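Local coordinates for protein salicylaldehyde dehydrogenase NahF (Pseudomonas putida, PDB 4JZ6) that probably catalyses the NAD+-dependent oxidation of salicylaldehyde to salicylate in naphthalene degradation, and belongs to the aldehyde dehydrogenase family, at residues 37-42 with 193-198; 41-46 with 375-380. All blocks are in the same frame, centred on the assembly; numbering follows the deposited sequence.

Contact 1 (37-42 with 193-198); sequences FERKHP and FSPATH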
loop_
_atom_site.group_PDB
_atom_site.type_symbol
_atom_site.label_atom_id
_atom_site.label_comp_id
_atom_site.label_asym_id
_atom_site.label_seq_id
_atom_site.Cartn_x
_atom_site.Cartn_y
_atom_site.Cartn_z
ATOM N N PHE A 37 9.010 -33.609 -2.525
ATOM C CA PHE A 37 8.114 -33.460 -3.664
ATOM C C PHE A 37 8.977 -33.291 -4.902
ATOM O O PHE A 37 10.131 -32.871 -4.802
ATOM C CB PHE A 37 7.178 -32.261 -3.489
ATOM C CG PHE A 37 7.856 -30.923 -3.625
ATOM C CD1 PHE A 37 7.885 -30.261 -4.843
ATOM C CD2 PHE A 37 8.446 -30.318 -2.528
ATOM C CE1 PHE A 37 8.501 -29.023 -4.966
ATOM C CE2 PHE A 37 9.060 -29.081 -2.642
ATOM C CZ PHE A 37 9.086 -28.431 -3.862
ATOM N N GLU A 38 8.424 -33.607 -6.068
ATOM C CA GLU A 38 9.217 -33.590 -7.291
ATOM C C GLU A 38 8.753 -32.556 -8.306
ATOM O O GLU A 38 7.589 -32.160 -8.326
ATOM C CB GLU A 38 9.232 -34.975 -7.937
ATOM C CG GLU A 38 9.963 -36.030 -7.122
ATOM C CD GLU A 38 9.785 -37.419 -7.688
ATOM O OE1 GLU A 38 8.762 -37.649 -8.373
ATOM O OE2 GLU A 38 10.666 -38.277 -7.451
ATOM N N ARG A 39 9.693 -32.110 -9.131
ATOM C CA ARG A 39 9.384 -31.317 -10.307
ATOM C C ARG A 39 9.681 -32.203 -11.507
ATOM O O ARG A 39 10.840 -32.371 -11.893
ATOM C CB ARG A 39 10.236 -30.045 -10.342
ATOM C CG ARG A 39 10.215 -29.288 -11.664
ATOM C CD ARG A 39 8.801 -29.014 -12.149
ATOM N NE ARG A 39 8.772 -28.167 -13.341
ATOM C CZ ARG A 39 7.757 -28.131 -14.203
ATOM N NH1 ARG A 39 6.693 -28.898 -14.010
ATOM N NH2 ARG A 39 7.804 -27.334 -15.263
ATOM N N LYS A 40 8.639 -32.807 -12.072
ATOM C CA LYS A 40 8.809 -33.627 -13.261
ATOM C C LYS A 40 8.713 -32.733 -14.491
ATOM O O LYS A 40 8.019 -31.715 -14.474
ATOM C CB LYS A 40 7.743 -34.722 -13.336
ATOM C CG LYS A 40 7.703 -35.682 -12.154
ATOM C CD LYS A 40 6.472 -36.575 -12.254
ATOM C CE LYS A 40 6.260 -37.411 -11.000
ATOM N NZ LYS A 40 4.912 -38.061 -10.999
ATOM N N HIS A 41 9.421 -33.110 -15.550
ATOM C CA HIS A 41 9.326 -32.414 -16.823
ATOM C C HIS A 41 7.893 -32.517 -17.335
ATOM O O HIS A 41 7.304 -33.601 -17.331
ATOM C CB HIS A 41 10.296 -33.036 -17.825
ATOM C CG HIS A 41 10.417 -32.279 -19.112
ATOM N ND1 HIS A 41 9.635 -32.552 -20.212
ATOM C CD2 HIS A 41 11.238 -31.265 -19.473
ATOM C CE1 HIS A 41 9.969 -31.739 -21.199
ATOM N NE2 HIS A 41 10.938 -30.948 -20.776
ATOM N N PRO A 42 7.322 -31.385 -17.770
ATOM C CA PRO A 42 5.910 -31.336 -18.162
ATOM C C PRO A 42 5.544 -32.176 -19.396
ATOM O O PRO A 42 4.363 -32.467 -19.576
ATOM C CB PRO A 42 5.665 -29.845 -18.415
ATOM C CG PRO A 42 7.003 -29.282 -18.693
ATOM C CD PRO A 42 7.966 -30.064 -17.865
ATOM N N PHE A 193 7.571 -25.366 -9.232
ATOM C CA PHE A 193 8.066 -25.698 -10.564
ATOM C C PHE A 193 9.546 -25.345 -10.731
ATOM O O PHE A 193 10.193 -25.751 -11.705
ATOM C CB PHE A 193 7.249 -24.971 -11.631
ATOM C CG PHE A 193 5.790 -25.313 -11.620
ATOM C CD1 PHE A 193 5.361 -26.600 -11.909
ATOM C CD2 PHE A 193 4.844 -24.343 -11.344
ATOM C CE1 PHE A 193 4.014 -26.918 -11.908
ATOM C CE2 PHE A 193 3.496 -24.650 -11.340
ATOM C CZ PHE A 193 3.079 -25.941 -11.624
ATOM N N SER A 194 10.074 -24.585 -9.779
ATOM C CA SER A 194 11.442 -24.093 -9.873
ATOM C C SER A 194 12.266 -24.270 -8.583
ATOM O O SER A 194 12.919 -23.327 -8.133
ATOM C CB SER A 194 11.411 -22.621 -10.298
ATOM O OG SER A 194 12.483 -21.901 -9.724
ATOM N N PRO A 195 12.265 -25.480 -7.988
ATOM C CA PRO A 195 12.939 -25.553 -6.688
ATOM C C PRO A 195 14.467 -25.574 -6.764
ATOM O O PRO A 195 15.117 -25.095 -5.833
ATOM C CB PRO A 195 12.410 -26.862 -6.099
ATOM C CG PRO A 195 12.127 -27.693 -7.266
ATOM C CD PRO A 195 11.635 -26.765 -8.340
ATOM N N ALA A 196 15.033 -26.116 -7.836
ATOM C CA ALA A 196 16.486 -26.141 -7.968
ATOM C C ALA A 196 17.037 -24.743 -8.220
ATOM O O ALA A 196 18.086 -24.373 -7.688
ATOM C CB ALA A 196 16.914 -27.088 -9.073
ATOM N N THR A 197 16.324 -23.968 -9.028
ATOM C CA THR A 197 16.752 -22.617 -9.358
ATOM C C THR A 197 16.686 -21.695 -8.149
ATOM O O THR A 197 17.594 -20.899 -7.908
ATOM C CB THR A 197 15.882 -22.018 -10.461
ATOM O OG1 THR A 197 15.591 -23.023 -11.434
ATOM C CG2 THR A 197 16.602 -20.861 -11.128
ATOM N N HIS A 198 15.599 -21.803 -7.394
ATOM C CA HIS A 198 15.412 -20.979 -6.207
ATOM C C HIS A 198 16.354 -21.382 -5.070
ATOM O O HIS A 198 16.788 -20.544 -4.279
ATOM C CB HIS A 198 13.952 -21.028 -5.764
ATOM C CG HIS A 198 13.036 -20.268 -6.664
ATOM N ND1 HIS A 198 11.666 -20.397 -6.619
ATOM C CD2 HIS A 198 13.297 -19.352 -7.630
ATOM C CE1 HIS A 198 11.120 -19.599 -7.520
ATOM N NE2 HIS A 198 12.088 -18.953 -8.146
#
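Arg39 lays its side chain along the backbone of Phe193 and ends at that residue's ring. The chain leaves the strand with CG anti to the backbone N (chi1 168°) and bends at chi2, which carries the aliphatic part past the Phe193 carbonyl: CG of Arg39 is 3.5 Å from Phe193 O. Beyond it CD1 of Phe193 sits over one face of the guanidinium, off toward its rim, and NH1 of Arg39 reaches this CD1 at 3.4 Å. The two planes stand 71° apart, so the groups do not stack. The rotation of the guanidinium is fixed from outside the two segments, where NH2 gives hydrogen bonds to the backbone oxygens of Val345 and Glu106. With the side chain cut back to an alanine here, those two carbonyls would probably lose this donor and a gap would open beside Phe193.

This end is the tight one. Toward Phe37 the fit is slacker: Arg39 CB stays 4.1 Å from Pro195 CD, and Phe37 brings CZ to 4.3 Å from Pro195 CB. Phe37 and Pro195 are buried all the same: both also touch Ser51, and Pro195 packs on Tyr217 as well. The other face of the strand, with Glu38 and Lys40, is turned to solvent.

What meets here is the outermost strand, within this chain, of the N-terminal four-stranded sheet, 36-40, and the start of helix 195-208. That helix follows strand 186-189 in the parallel part of the six-stranded sheet, a beta-alpha unit of the Rossmann-type NAD-binding domain common to aldehyde dehydrogenases.

Contact 2 (41-46 with 375-380); sequences HPVSSE and GAVMPA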
loop_
_atom_site.group_PDB
_atom_site.type_symbol
_atom_site.label_atom_id
_atom_site.label_comp_id
_atom_site.label_asym_id
_atom_site.label_seq_id
_atom_site.Cartn_x
_atom_site.Cartn_y
_atom_site.Cartn_z
ATOM N N HIS A 41 9.421 -33.110 -15.550
ATOM C CA HIS A 41 9.326 -32.414 -16.823
ATOM C C HIS A 41 7.893 -32.517 -17.335
ATOM O O HIS A 41 7.304 -33.601 -17.331
ATOM C CB HIS A 41 10.296 -33.036 -17.825
ATOM C CG HIS A 41 10.417 -32.279 -19.112
ATOM N ND1 HIS A 41 9.635 -32.552 -20.212
ATOM C CD2 HIS A 41 11.238 -31.265 -19.473
ATOM C CE1 HIS A 41 9.969 -31.739 -21.199
ATOM N NE2 HIS A 41 10.938 -30.948 -20.776
ATOM N N PRO A 42 7.322 -31.385 -17.770
ATOM C CA PRO A 42 5.910 -31.336 -18.162
ATOM C C PRO A 42 5.544 -32.176 -19.396
ATOM O O PRO A 42 4.363 -32.467 -19.576
ATOM C CB PRO A 42 5.665 -29.845 -18.415
ATOM C CG PRO A 42 7.003 -29.282 -18.693
ATOM C CD PRO A 42 7.966 -30.064 -17.865
ATOM N N VAL A 43 6.507 -32.576 -20.224
ATOM C CA VAL A 43 6.159 -33.435 -21.356
ATOM C C VAL A 43 6.719 -34.863 -21.264
ATOM O O VAL A 43 6.059 -35.810 -21.697
ATOM C CB VAL A 43 6.454 -32.771 -22.748
ATOM C CG1 VAL A 43 6.994 -31.356 -22.583
ATOM C CG2 VAL A 43 7.388 -33.621 -23.594
ATOM N N SER A 44 7.907 -35.022 -20.680
ATOM C CA SER A 44 8.559 -36.338 -20.621
ATOM C C SER A 44 8.224 -37.097 -19.338
ATOM O O SER A 44 8.387 -38.323 -19.271
ATOM C CB SER A 44 10.081 -36.202 -20.752
ATOM O OG SER A 44 10.668 -35.781 -19.530
ATOM N N SER A 45 7.768 -36.347 -18.334
ATOM C CA SER A 45 7.462 -36.857 -16.993
ATOM C C SER A 45 8.708 -37.255 -16.200
ATOM O O SER A 45 8.601 -37.732 -15.071
ATOM C CB SER A 45 6.448 -38.011 -17.035
ATOM O OG SER A 45 5.227 -37.602 -17.622
ATOM N N GLU A 46 9.883 -37.053 -16.791
ATOM C CA GLU A 46 11.138 -37.383 -16.125
ATOM C C GLU A 46 11.382 -36.442 -14.945
ATOM O O GLU A 46 11.133 -35.238 -15.034
ATOM C CB GLU A 46 12.311 -37.317 -17.108
ATOM C CG GLU A 46 12.182 -38.234 -18.338
ATOM C CD GLU A 46 12.468 -39.705 -18.048
ATOM O OE1 GLU A 46 13.649 -40.060 -17.830
ATOM O OE2 GLU A 46 11.510 -40.509 -18.053
ATOM N N GLY A 375 -1.172 -30.462 -23.410
ATOM C CA GLY A 375 -0.260 -30.428 -22.284
ATOM C C GLY A 375 0.544 -29.145 -22.325
ATOM O O GLY A 375 -0.021 -28.053 -22.370
ATOM N N ALA A 376 1.865 -29.275 -22.332
ATOM C CA ALA A 376 2.733 -28.106 -22.335
ATOM C C ALA A 376 3.286 -27.802 -23.722
ATOM O O ALA A 376 4.174 -26.966 -23.871
ATOM C CB ALA A 376 3.864 -28.288 -21.340
ATOM N N VAL A 377 2.751 -28.473 -24.735
ATOM C CA VAL A 377 3.218 -28.285 -26.103
ATOM C C VAL A 377 2.203 -27.514 -26.953
ATOM O O VAL A 377 1.033 -27.896 -27.043
ATOM C CB VAL A 377 3.539 -29.641 -26.770
ATOM C CG1 VAL A 377 4.116 -29.431 -28.158
ATOM C CG2 VAL A 377 4.501 -30.437 -25.909
ATOM N N MET A 378 2.657 -26.425 -27.572
ATOM C CA MET A 378 1.798 -25.583 -28.402
ATOM C C MET A 378 2.633 -24.849 -29.439
ATOM O O MET A 378 3.715 -24.356 -29.127
ATOM C CB MET A 378 1.059 -24.561 -27.534
ATOM C CG MET A 378 0.014 -23.726 -28.274
ATOM S SD MET A 378 -0.920 -22.630 -27.174
ATOM C CE MET A 378 -2.192 -22.049 -28.291
ATOM N N PRO A 379 2.145 -24.789 -30.688
ATOM C CA PRO A 379 2.803 -23.954 -31.698
ATOM C C PRO A 379 2.498 -22.483 -31.453
ATOM O O PRO A 379 1.498 -22.175 -30.802
ATOM C CB PRO A 379 2.158 -24.415 -33.006
ATOM C CG PRO A 379 0.858 -25.032 -32.607
ATOM C CD PRO A 379 1.088 -25.639 -31.265
ATOM N N ALA A 380 3.353 -21.593 -31.947
ATOM C CA ALA A 380 3.084 -20.164 -31.853
ATOM C C ALA A 380 1.763 -19.863 -32.551
ATOM O O ALA A 380 1.580 -20.190 -33.723
ATOM C CB ALA A 380 4.210 -19.366 -32.472
#
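Val43 meets Val377 with an unusual torsion: its CG1 almost eclipses the backbone N (chi1 -2°). Both valines are exposed and also touch a crystal neighbour, so the lattice may have a say in this conformation. Two loops come together here. Residues 41-46 form the turn of the hairpin between strands 36-40 and 47-52, while 375-380 is the later part of the connection between the antiparallel strands 366-369 and 381-384 at the edge of the seven-stranded sheet.

The meeting is wholly apolar, with no hydrogen bond from one loop to the other. Its closer half is Pro42 against Ala376, where CB of Pro42 and CB of Ala376 touch at 3.8 Å, each pointing at the opposite loop. At the rim the fit is looser. Val377 has CG1 anti to its backbone N (chi1 -176°), and its other methyl, CG2, comes to 4.3 Å from Val43 CG1.

Another loop of the same chain backs up the inner pair: Pro42 also lies on Pro347, and Ala376 shares a backbone hydrogen bond with Met344. The hairpin turn, for its part, is stiffened internally. His41 N bonds to Glu46 O and Ser45 N to His41 O, Ser45 adopting a positive phi. Ser44 makes an ST turn, its OG accepting from Glu46 N at 3.1 Å. Pro42 packs CD over one face of the His41 ring, off-centre. The same ring uses its ND1 as acceptor for Ser44 N, 3.1 Å away, with the donor only 12° out of the ring plane.

How the contacts relate
Contacts 1 and 2 start from one continuous piece of chain, strand 36-40 and the hairpin turn after it, and share His41 and Pro42. Their centres are about 14 Å apart on the same side of the chain's centre. Their partners come much later and in order: 193-198 at the head of a helix of the NAD-binding domain, then 375-380 at the edge of the seven-stranded sheet of the catalytic domain. The N-terminal hairpin therefore lies across both. The loop containing Met344, Val345 and Pro347 serves both contacts, bonding Arg39 in contact 1 and supporting Pro42 and Ala376 in contact 2. Both lie away from the salicylaldehyde sites.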